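PDB 6F2P: paenibacillus xanthan lyase from Paenibacillus, which probably cleaves xanthan side chains by beta-elimination at the terminal mannosyl-glucuronosyl linkage, leaving an unsaturated uronic acid at the cut end. Local coordinates for residues Val362-Phe367 against Asp371-Leu376; Phe380-Ser385 against Lys484-Phe489; Glu268-Lys273 against Met277-Gly282. All coordinates share one frame; numbering follows the deposited sequence.

Interaction 1 (Val362-Phe367 against Asp371-Leu376); sequences VKYKQF and DRAVQL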
loop_
_atom_site.group_PDB
_atom_site.type_symbol
_atom_site.label_atom_id
_atom_site.label_comp_id
_atom_site.label_asym_id
_atom_site.label_seq_id
_atom_site.Cartn_x
_atom_site.Cartn_y
_atom_site.Cartn_z
ATOM N N VAL A 362 -16.367 -11.948 5.967
ATOM C CA VAL A 362 -16.534 -11.316 4.662
ATOM C C VAL A 362 -16.018 -9.885 4.701
ATOM O O VAL A 362 -16.580 -9.054 5.408
ATOM C CB VAL A 362 -18.017 -11.278 4.238
ATOM C CG1 VAL A 362 -18.188 -10.462 2.955
ATOM C CG2 VAL A 362 -18.556 -12.686 4.063
ATOM N N LYS A 363 -14.947 -9.608 3.959
ATOM C CA LYS A 363 -14.378 -8.260 3.890
ATOM C C LYS A 363 -13.271 -8.191 2.853
ATOM O O LYS A 363 -12.664 -9.201 2.518
ATOM C CB LYS A 363 -13.822 -7.794 5.247
ATOM C CG LYS A 363 -12.581 -8.549 5.719
ATOM C CD LYS A 363 -11.873 -7.838 6.873
ATOM C CE LYS A 363 -12.688 -7.876 8.157
ATOM N NZ LYS A 363 -12.046 -7.064 9.226
ATOM N N TYR A 364 -13.027 -6.990 2.340
ATOM C CA TYR A 364 -11.862 -6.728 1.505
ATOM C C TYR A 364 -10.876 -5.900 2.316
ATOM O O TYR A 364 -11.291 -5.085 3.150
ATOM C CB TYR A 364 -12.254 -5.973 0.233
ATOM C CG TYR A 364 -11.065 -5.647 -0.648
ATOM C CD1 TYR A 364 -10.567 -6.584 -1.546
ATOM C CD2 TYR A 364 -10.430 -4.410 -0.569
ATOM C CE1 TYR A 364 -9.473 -6.304 -2.343
ATOM C CE2 TYR A 364 -9.336 -4.122 -1.356
ATOM C CZ TYR A 364 -8.862 -5.076 -2.242
ATOM O OH TYR A 364 -7.780 -4.803 -3.046
ATOM N N LYS A 365 -9.579 -6.103 2.091
ATOM C CA LYS A 365 -8.575 -5.352 2.838
ATOM C C LYS A 365 -7.288 -5.146 2.051
ATOM O O LYS A 365 -6.651 -6.111 1.627
ATOM C CB LYS A 365 -8.291 -6.027 4.185
ATOM C CG LYS A 365 -7.506 -5.161 5.172
ATOM C CD LYS A 365 -7.551 -5.733 6.581
ATOM C CE LYS A 365 -6.738 -4.896 7.561
ATOM N NZ LYS A 365 -7.251 -3.495 7.651
ATOM N N GLN A 366 -6.911 -3.882 1.853
ATOM C CA GLN A 366 -5.676 -3.551 1.145
ATOM C C GLN A 366 -4.516 -3.348 2.112
ATOM O O GLN A 366 -4.572 -2.472 2.979
ATOM C CB GLN A 366 -5.840 -2.286 0.307
ATOM C CG GLN A 366 -4.767 -2.080 -0.752
ATOM C CD GLN A 366 -5.153 -2.699 -2.091
ATOM O OE1 GLN A 366 -6.329 -2.725 -2.451
ATOM N NE2 GLN A 366 -4.166 -3.211 -2.828
ATOM N N PHE A 367 -3.463 -4.145 1.945
ATOM C CA PHE A 367 -2.276 -4.035 2.780
ATOM C C PHE A 367 -1.186 -3.273 2.042
ATOM O O PHE A 367 -0.218 -3.853 1.538
ATOM C CB PHE A 367 -1.807 -5.426 3.207
ATOM C CG PHE A 367 -2.852 -6.202 3.953
ATOM C CD1 PHE A 367 -2.976 -6.078 5.322
ATOM C CD2 PHE A 367 -3.735 -7.021 3.280
ATOM C CE1 PHE A 367 -3.947 -6.778 6.012
ATOM C CE2 PHE A 367 -4.712 -7.722 3.963
ATOM C CZ PHE A 367 -4.818 -7.601 5.333
ATOM N N ASP A 371 2.485 -4.407 -0.021
ATOM C CA ASP A 371 2.027 -4.796 -1.356
ATOM C C ASP A 371 1.222 -6.100 -1.381
ATOM O O ASP A 371 1.541 -7.016 -2.140
ATOM C CB ASP A 371 3.207 -4.882 -2.329
ATOM C CG ASP A 371 3.874 -3.528 -2.570
ATOM O OD1 ASP A 371 3.276 -2.481 -2.208
ATOM O OD2 ASP A 371 5.000 -3.520 -3.128
ATOM N N ARG A 372 0.194 -6.182 -0.539
ATOM C CA ARG A 372 -0.663 -7.365 -0.489
ATOM C C ARG A 372 -2.125 -6.954 -0.446
ATOM O O ARG A 372 -2.456 -5.828 -0.072
ATOM C CB ARG A 372 -0.347 -8.228 0.734
ATOM C CG ARG A 372 1.048 -8.818 0.747
ATOM C CD ARG A 372 1.200 -9.899 -0.312
ATOM N NE ARG A 372 2.418 -10.692 -0.127
ATOM C CZ ARG A 372 3.575 -10.451 -0.735
ATOM N NH1 ARG A 372 3.688 -9.431 -1.585
ATOM N NH2 ARG A 372 4.621 -11.232 -0.497
ATOM N N ALA A 373 -3.002 -7.875 -0.821
ATOM C CA ALA A 373 -4.437 -7.621 -0.775
ATOM C C ALA A 373 -5.180 -8.923 -0.489
ATOM O O ALA A 373 -4.733 -10.011 -0.884
ATOM C CB ALA A 373 -4.916 -7.009 -2.082
ATOM N N VAL A 374 -6.307 -8.811 0.208
ATOM C CA VAL A 374 -7.139 -9.971 0.494
ATOM C C VAL A 374 -8.609 -9.676 0.222
ATOM O O VAL A 374 -9.147 -8.656 0.671
ATOM C CB VAL A 374 -6.980 -10.451 1.951
ATOM C CG1 VAL A 374 -7.931 -11.593 2.240
ATOM C CG2 VAL A 374 -5.559 -10.889 2.205
ATOM N N GLN A 375 -9.241 -10.570 -0.534
ATOM C CA GLN A 375 -10.673 -10.511 -0.755
ATOM C C GLN A 375 -11.332 -11.727 -0.116
ATOM O O GLN A 375 -11.045 -12.869 -0.475
ATOM C CB GLN A 375 -10.995 -10.446 -2.248
ATOM C CG GLN A 375 -12.472 -10.574 -2.568
ATOM C CD GLN A 375 -13.296 -9.400 -2.063
ATOM O OE1 GLN A 375 -13.444 -9.188 -0.855
ATOM N NE2 GLN A 375 -13.843 -8.626 -2.995
ATOM N N LEU A 376 -12.196 -11.476 0.857
ATOM C CA LEU A 376 -12.929 -12.544 1.510
ATOM C C LEU A 376 -14.423 -12.373 1.222
ATOM O O LEU A 376 -15.039 -11.378 1.617
ATOM C CB LEU A 376 -12.655 -12.543 3.012
ATOM C CG LEU A 376 -11.193 -12.633 3.460
ATOM C CD1 LEU A 376 -11.092 -12.422 4.964
ATOM C CD2 LEU A 376 -10.570 -13.964 3.079
HETATM O O HOH W 1 -1.508 -3.384 -1.645
#
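Tyr364 lies against Gln375, its non-hydrogen-bonded partner on the neighbouring antiparallel strand, and reaches along that strand as far as Ala373. Its CB starts 3.6 Å from Gln375 OE1. With CG anti to the backbone N (chi1 178°) the ring is carried over the 371-376 backbone, where CD1 comes 3.4 Å from Val374 O and CE1 passes a little farther from the same oxygen. The Gln375 amide stands steeply to the ring, planes 73° apart, with OE1 near the ring edge; its NE2 turns elsewhere, to Gln465 O. At the tip, Tyr364 OH touches Ala373 CB at 3.7 Å and donates to Gln366 OE1 at 2.6 Å, approaching from above the amide plane. That bond helps fix the rotation of the Gln366 amide. Gln366 NE2 donates a hydrogen bond to a water 2.9 Å away, beside Arg372 O; the same NE2 is hydrogen-bonded to Ser469 OG.

On the other side of the sheet, Phe367 CE2 meets Val374 CG2 at 3.7 Å, while Arg372 O sits at the edge of the Phe367 ring. Beneath the side chains, Lys363, Lys365 and Phe367 each exchange two backbone hydrogen bonds with Leu376, Val374 and Arg372 respectively; Arg372 N to Phe367 O, 3.1 Å long, closes the turn end. There Asp371 and Arg372 both face Phe367, and the Asp371 carboxylate makes a salt bridge to Arg390 and a hydrogen bond to Ser388. This antiparallel beta hairpin with a G1 bulge forms the first two strands of a four-stranded sheet in the family 8 super-sandwich region.

Interaction 2 (Phe380-Ser385 against Lys484-Phe489); sequences FGFGLS and KSWFMF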
loop_
_atom_site.group_PDB
_atom_site.type_symbol
_atom_site.label_atom_id
_atom_site.label_comp_id
_atom_site.label_asym_id
_atom_site.label_seq_id
_atom_site.Cartn_x
_atom_site.Cartn_y
_atom_site.Cartn_z
ATOM N N PHE A 380 -15.403 -18.123 -0.841
ATOM C CA PHE A 380 -13.996 -18.136 -1.222
ATOM C C PHE A 380 -13.153 -17.029 -0.595
ATOM O O PHE A 380 -13.668 -16.031 -0.103
ATOM C CB PHE A 380 -13.847 -18.110 -2.745
ATOM C CG PHE A 380 -14.372 -16.853 -3.389
ATOM C CD1 PHE A 380 -15.722 -16.724 -3.702
ATOM C CD2 PHE A 380 -13.517 -15.809 -3.698
ATOM C CE1 PHE A 380 -16.207 -15.582 -4.302
ATOM C CE2 PHE A 380 -13.994 -14.659 -4.302
ATOM C CZ PHE A 380 -15.346 -14.543 -4.603
ATOM N N GLY A 381 -11.843 -17.237 -0.607
ATOM C CA GLY A 381 -10.897 -16.229 -0.186
ATOM C C GLY A 381 -9.917 -16.039 -1.321
ATOM O O GLY A 381 -9.661 -16.962 -2.093
ATOM N N PHE A 382 -9.373 -14.839 -1.436
ATOM C CA PHE A 382 -8.487 -14.519 -2.536
ATOM C C PHE A 382 -7.332 -13.684 -2.021
ATOM O O PHE A 382 -7.531 -12.618 -1.442
ATOM C CB PHE A 382 -9.256 -13.746 -3.600
ATOM C CG PHE A 382 -8.472 -13.479 -4.854
ATOM C CD1 PHE A 382 -8.196 -14.505 -5.750
ATOM C CD2 PHE A 382 -8.037 -12.196 -5.153
ATOM C CE1 PHE A 382 -7.493 -14.257 -6.921
ATOM C CE2 PHE A 382 -7.333 -11.940 -6.320
ATOM C CZ PHE A 382 -7.063 -12.972 -7.205
ATOM N N GLY A 383 -6.122 -14.179 -2.226
ATOM C CA GLY A 383 -4.934 -13.472 -1.801
ATOM C C GLY A 383 -4.206 -12.932 -3.008
ATOM O O GLY A 383 -4.177 -13.577 -4.060
ATOM N N LEU A 384 -3.619 -11.750 -2.867
ATOM C CA LEU A 384 -2.916 -11.147 -3.986
ATOM C C LEU A 384 -1.514 -10.720 -3.573
ATOM O O LEU A 384 -1.339 -9.952 -2.617
ATOM C CB LEU A 384 -3.711 -9.963 -4.521
ATOM C CG LEU A 384 -3.203 -9.337 -5.812
ATOM C CD1 LEU A 384 -3.374 -10.294 -6.975
ATOM C CD2 LEU A 384 -3.959 -8.079 -6.061
ATOM N N SER A 385 -0.519 -11.226 -4.299
ATOM C CA SER A 385 0.879 -11.022 -3.930
ATOM C C SER A 385 1.671 -10.226 -4.965
ATOM O O SER A 385 1.925 -10.695 -6.077
ATOM C CB SER A 385 1.562 -12.363 -3.680
ATOM O OG SER A 385 2.936 -12.171 -3.399
ATOM N N LYS A 484 -0.791 -5.332 -14.740
ATOM C CA LYS A 484 -1.733 -6.349 -14.305
ATOM C C LYS A 484 -2.676 -5.739 -13.277
ATOM O O LYS A 484 -2.233 -5.091 -12.317
ATOM C CB LYS A 484 -0.974 -7.530 -13.693
ATOM C CG LYS A 484 0.117 -8.080 -14.591
ATOM C CD LYS A 484 1.118 -8.954 -13.827
ATOM C CE LYS A 484 0.448 -10.188 -13.216
ATOM N NZ LYS A 484 -0.004 -11.178 -14.233
ATOM N N SER A 485 -3.974 -5.943 -13.481
ATOM C CA SER A 485 -4.973 -5.384 -12.582
ATOM C C SER A 485 -5.941 -6.458 -12.118
ATOM O O SER A 485 -6.252 -7.391 -12.850
ATOM C CB SER A 485 -5.732 -4.239 -13.263
ATOM O OG SER A 485 -4.879 -3.133 -13.508
ATOM N N TRP A 486 -6.413 -6.324 -10.888
ATOM C CA TRP A 486 -7.382 -7.267 -10.361
ATOM C C TRP A 486 -8.617 -6.511 -9.861
ATOM O O TRP A 486 -8.501 -5.431 -9.278
ATOM C CB TRP A 486 -6.753 -8.124 -9.261
ATOM C CG TRP A 486 -5.575 -8.943 -9.730
ATOM C CD1 TRP A 486 -5.600 -10.231 -10.206
ATOM C CD2 TRP A 486 -4.201 -8.532 -9.768
ATOM N NE1 TRP A 486 -4.325 -10.638 -10.538
ATOM C CE2 TRP A 486 -3.450 -9.618 -10.274
ATOM C CE3 TRP A 486 -3.534 -7.353 -9.422
ATOM C CZ2 TRP A 486 -2.060 -9.556 -10.440
ATOM C CZ3 TRP A 486 -2.153 -7.291 -9.595
ATOM C CH2 TRP A 486 -1.432 -8.391 -10.099
ATOM N N PHE A 487 -9.798 -7.061 -10.134
ATOM C CA PHE A 487 -11.052 -6.388 -9.807
ATOM C C PHE A 487 -11.919 -7.372 -9.066
ATOM O O PHE A 487 -12.414 -8.339 -9.639
ATOM C CB PHE A 487 -11.746 -5.882 -11.074
ATOM C CG PHE A 487 -10.880 -4.970 -11.905
ATOM C CD1 PHE A 487 -9.897 -5.493 -12.736
ATOM C CD2 PHE A 487 -11.041 -3.589 -11.844
ATOM C CE1 PHE A 487 -9.090 -4.660 -13.490
ATOM C CE2 PHE A 487 -10.239 -2.744 -12.599
ATOM C CZ PHE A 487 -9.262 -3.282 -13.427
ATOM N N MET A 488 -12.086 -7.128 -7.777
ATOM C CA MET A 488 -12.630 -8.133 -6.886
ATOM C C MET A 488 -13.991 -7.707 -6.360
ATOM O O MET A 488 -14.081 -6.766 -5.578
ATOM C CB MET A 488 -11.631 -8.361 -5.752
ATOM C CG MET A 488 -10.310 -8.935 -6.255
ATOM S SD MET A 488 -8.822 -8.432 -5.368
ATOM C CE MET A 488 -8.523 -6.800 -6.036
ATOM N N PHE A 489 -15.047 -8.390 -6.800
ATOM C CA PHE A 489 -16.415 -7.968 -6.485
ATOM C C PHE A 489 -17.118 -8.920 -5.528
ATOM O O PHE A 489 -16.500 -9.415 -4.589
ATOM C CB PHE A 489 -17.230 -7.758 -7.764
ATOM C CG PHE A 489 -16.646 -6.717 -8.689
ATOM C CD1 PHE A 489 -16.590 -5.383 -8.308
ATOM C CD2 PHE A 489 -16.144 -7.073 -9.929
ATOM C CE1 PHE A 489 -16.051 -4.415 -9.158
ATOM C CE2 PHE A 489 -15.604 -6.121 -10.782
ATOM C CZ PHE A 489 -15.559 -4.788 -10.397
#
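In the layered core of the family 8 super-sandwich domain, two antiparallel sheets meet through their side chains: Phe382 and Leu384 from strand 380-385 face Trp486 and Met488 from strand 481-488. The axes of segments 380-385 and 484-488 come within 10.3 Å, a distance filled by side chains rather than backbone, and run at 158° to each other.

Leu384 does most of the touching. Its CG lies anti to the backbone N (chi1 -172°), which lowers both methyl groups onto the Trp486 indole. CD1 stands over the five-membered ring, 3.4 Å from its centroid and close to the ring normal, a CH-pi contact. The other methyl, CD2, lies above the rim of the indole, 3.5 Å from Trp486 CE3. The opposite indole face is backed near its rim by the strand's own backbone at Lys484 C, so the flat group is held from both sides.

Beside this pair, Phe382 points its CZ at Trp486 CD1, 4.3 Å away and near the plane of the phenyl ring. Met488 comes to the same phenyl ring obliquely: SD is 3.9 Å from Phe382 CD2 and 5.0 Å from the ring centroid, a Met-aromatic contact. The thioether chain bends at chi2 and again at chi3 (-79°), crossing the phenylalanine at about a right angle. Thr412 adds to the packing on Leu384, Phe382 and Trp486, while Ile493 touches Phe382. Just past strand 481-488, Asp490, Asp491 and Glu492 help bind a calcium ion.

All four side chains are buried, and what joins them is methyl, sulfur and aromatic surface; the adhesion between the two sheets here is probably driven by burial of apolar surface, with dispersion and shape fit adding to it, and no charged group takes part among these four.

Interaction 3 (Glu268-Lys273 against Met277-Gly282); sequences EPFIYK and MDMVRG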
loop_
_atom_site.group_PDB
_atom_site.type_symbol
_atom_site.label_atom_id
_atom_site.label_comp_id
_atom_site.label_asym_id
_atom_site.label_seq_id
_atom_site.Cartn_x
_atom_site.Cartn_y
_atom_site.Cartn_z
ATOM N N GLU A 268 -6.315 -12.402 11.564
ATOM C CA GLU A 268 -7.620 -12.885 11.141
ATOM C C GLU A 268 -7.834 -12.844 9.613
ATOM O O GLU A 268 -8.355 -13.804 9.041
ATOM C CB GLU A 268 -8.741 -12.141 11.882
ATOM C CG GLU A 268 -10.100 -12.793 11.733
ATOM C CD GLU A 268 -11.206 -11.971 12.339
ATOM O OE1 GLU A 268 -10.969 -10.776 12.589
ATOM O OE2 GLU A 268 -12.309 -12.515 12.574
ATOM N N PRO A 269 -7.427 -11.749 8.942
ATOM C CA PRO A 269 -7.692 -11.782 7.497
ATOM C C PRO A 269 -6.822 -12.802 6.760
ATOM O O PRO A 269 -7.131 -13.182 5.627
ATOM C CB PRO A 269 -7.337 -10.359 7.028
ATOM C CG PRO A 269 -7.257 -9.533 8.266
ATOM C CD PRO A 269 -6.853 -10.462 9.372
ATOM N N PHE A 270 -5.740 -13.238 7.394
ATOM C CA PHE A 270 -4.795 -14.123 6.727
ATOM C C PHE A 270 -4.946 -15.572 7.127
ATOM O O PHE A 270 -4.166 -16.421 6.689
ATOM C CB PHE A 270 -3.353 -13.664 6.949
ATOM C CG PHE A 270 -3.043 -12.347 6.312
ATOM C CD1 PHE A 270 -3.023 -12.222 4.933
ATOM C CD2 PHE A 270 -2.783 -11.231 7.090
ATOM C CE1 PHE A 270 -2.741 -11.007 4.341
ATOM C CE2 PHE A 270 -2.499 -10.023 6.507
ATOM C CZ PHE A 270 -2.477 -9.909 5.129
ATOM N N ILE A 271 -5.939 -15.864 7.960
ATOM C CA ILE A 271 -6.242 -17.256 8.261
ATOM C C ILE A 271 -7.506 -17.651 7.548
ATOM O O ILE A 271 -8.598 -17.191 7.898
ATOM C CB ILE A 271 -6.404 -17.530 9.762
ATOM C CG1 ILE A 271 -5.076 -17.313 10.477
ATOM C CG2 ILE A 271 -6.892 -18.970 9.999
ATOM C CD1 ILE A 271 -5.195 -17.407 11.961
ATOM N N TYR A 272 -7.357 -18.484 6.525
ATOM C CA TYR A 272 -8.522 -18.982 5.832
ATOM C C TYR A 272 -8.776 -20.415 6.247
ATOM O O TYR A 272 -8.033 -21.316 5.871
ATOM C CB TYR A 272 -8.376 -18.865 4.316
ATOM C CG TYR A 272 -9.709 -18.973 3.628
ATOM C CD1 TYR A 272 -10.553 -17.871 3.537
ATOM C CD2 TYR A 272 -10.149 -20.183 3.113
ATOM C CE1 TYR A 272 -11.782 -17.965 2.930
ATOM C CE2 TYR A 272 -11.383 -20.290 2.497
ATOM C CZ TYR A 272 -12.196 -19.179 2.411
ATOM O OH TYR A 272 -13.425 -19.286 1.800
ATOM N N LYS A 273 -9.817 -20.607 7.049
ATOM C CA LYS A 273 -10.223 -21.936 7.493
ATOM C C LYS A 273 -9.054 -22.812 7.959
ATOM O O LYS A 273 -8.946 -23.983 7.590
ATOM C CB LYS A 273 -11.035 -22.621 6.394
ATOM C CG LYS A 273 -12.292 -21.843 6.025
ATOM C CD LYS A 273 -13.085 -22.545 4.943
ATOM C CE LYS A 273 -14.392 -21.828 4.685
ATOM N NZ LYS A 273 -15.248 -22.581 3.723
ATOM N N MET A 277 -2.164 -17.783 5.200
ATOM C CA MET A 277 -1.850 -17.535 3.789
ATOM C C MET A 277 -0.354 -17.442 3.507
ATOM O O MET A 277 0.361 -16.657 4.130
ATOM C CB MET A 277 -2.556 -16.271 3.293
ATOM C CG MET A 277 -4.062 -16.385 3.292
ATOM S SD MET A 277 -4.862 -14.935 2.594
ATOM C CE MET A 277 -6.568 -15.411 2.817
ATOM N N ASP A 278 0.106 -18.246 2.553
ATOM C CA ASP A 278 1.531 -18.344 2.236
ATOM C C ASP A 278 2.160 -17.033 1.764
ATOM O O ASP A 278 3.370 -16.838 1.893
ATOM C CB ASP A 278 1.752 -19.418 1.176
ATOM C CG ASP A 278 1.516 -20.815 1.707
ATOM O OD1 ASP A 278 1.759 -21.044 2.911
ATOM O OD2 ASP A 278 1.087 -21.681 0.918
ATOM N N MET A 279 1.345 -16.135 1.217
ATOM C CA MET A 279 1.882 -14.909 0.656
ATOM C C MET A 279 2.446 -13.974 1.727
ATOM O O MET A 279 3.215 -13.070 1.410
ATOM C CB MET A 279 0.845 -14.199 -0.204
ATOM C CG MET A 279 -0.292 -13.542 0.560
ATOM S SD MET A 279 -1.464 -12.780 -0.583
ATOM C CE MET A 279 -2.614 -12.006 0.559
ATOM N N VAL A 280 2.085 -14.194 2.990
ATOM C CA VAL A 280 2.675 -13.409 4.073
ATOM C C VAL A 280 3.685 -14.194 4.897
ATOM O O VAL A 280 4.098 -13.727 5.961
ATOM C CB VAL A 280 1.619 -12.820 5.052
ATOM C CG1 VAL A 280 0.613 -11.945 4.309
ATOM C CG2 VAL A 280 0.924 -13.922 5.838
ATOM N N ARG A 281 4.081 -15.375 4.424
ATOM C CA ARG A 281 4.982 -16.214 5.204
ATOM C C ARG A 281 6.425 -16.162 4.706
ATOM O O ARG A 281 7.289 -16.898 5.199
ATOM C CB ARG A 281 4.473 -17.655 5.277
ATOM C CG ARG A 281 3.101 -17.774 5.902
ATOM C CD ARG A 281 2.761 -19.196 6.309
ATOM N NE ARG A 281 2.972 -20.171 5.241
ATOM C CZ ARG A 281 3.910 -21.120 5.264
ATOM N NH1 ARG A 281 4.725 -21.223 6.303
ATOM N NH2 ARG A 281 4.035 -21.969 4.250
ATOM N N GLY A 282 6.686 -15.270 3.756
ATOM C CA GLY A 282 8.026 -15.086 3.224
ATOM C C GLY A 282 8.715 -16.386 2.859
ATOM O O GLY A 282 8.111 -17.270 2.233
#
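The Phe270 ring carries Val280 CG1 on one face, 3.8 Å from the centroid though displaced toward the rim, while two methionines come to its edge. Met279 CE lies in the ring plane, 3.9 Å from Phe270 CE1; Met277 SD sits 4.0 Å from Phe270 CD1 in a Met-aromatic contact. The Met277 chain is extended beyond CG and crosses the phenylalanine at about a right angle, carrying its CE past Pro269 O to Tyr272 CB, 4.2 Å away. Backbone joins backbone where Met277 N donates to Phe270 O at 2.8 Å, just outside the short antiparallel pair 271-272 and 275-276, a small hairpin following helix 256-267 in the alpha-helical domain. Phe270 also meets the ring of Phe367 and the side chain of Val374 from the super-sandwich domain. With alanine in place of Phe270, Val280 CG1 would probably lose the face it rests on, the ends of Met277 and Met279 would be freer to turn, and the contact with Phe367 would go. Farther along, Arg281 grips Asp278 side-on, NE and NH2 both reaching OD1, each at 2.8 Å, and Asp278 OD2 accepts from Trp427 NE1.

In the fold
Along the chain interaction 3 comes first, then interaction 1, then interaction 2, whose second segment arrives about a hundred residues later. Strand 372-377 is the common element: it pairs with 363-367 on one side and with 380-385 on the other within a four-stranded sheet. The centres of interactions 1 and 2 are about 8 Å apart, and interaction 2 packs that sheet onto the nine-stranded one. Interaction 3 belongs to the helical domain; its centre lies about 11 Å from interaction 1 and 14 Å from interaction 2. Met279 O accepts from Arg372 NE, and the Tyr272 hydroxyl packs on Phe380, so the three together join the helical domain, through the four-stranded sheet, to the nine-stranded one.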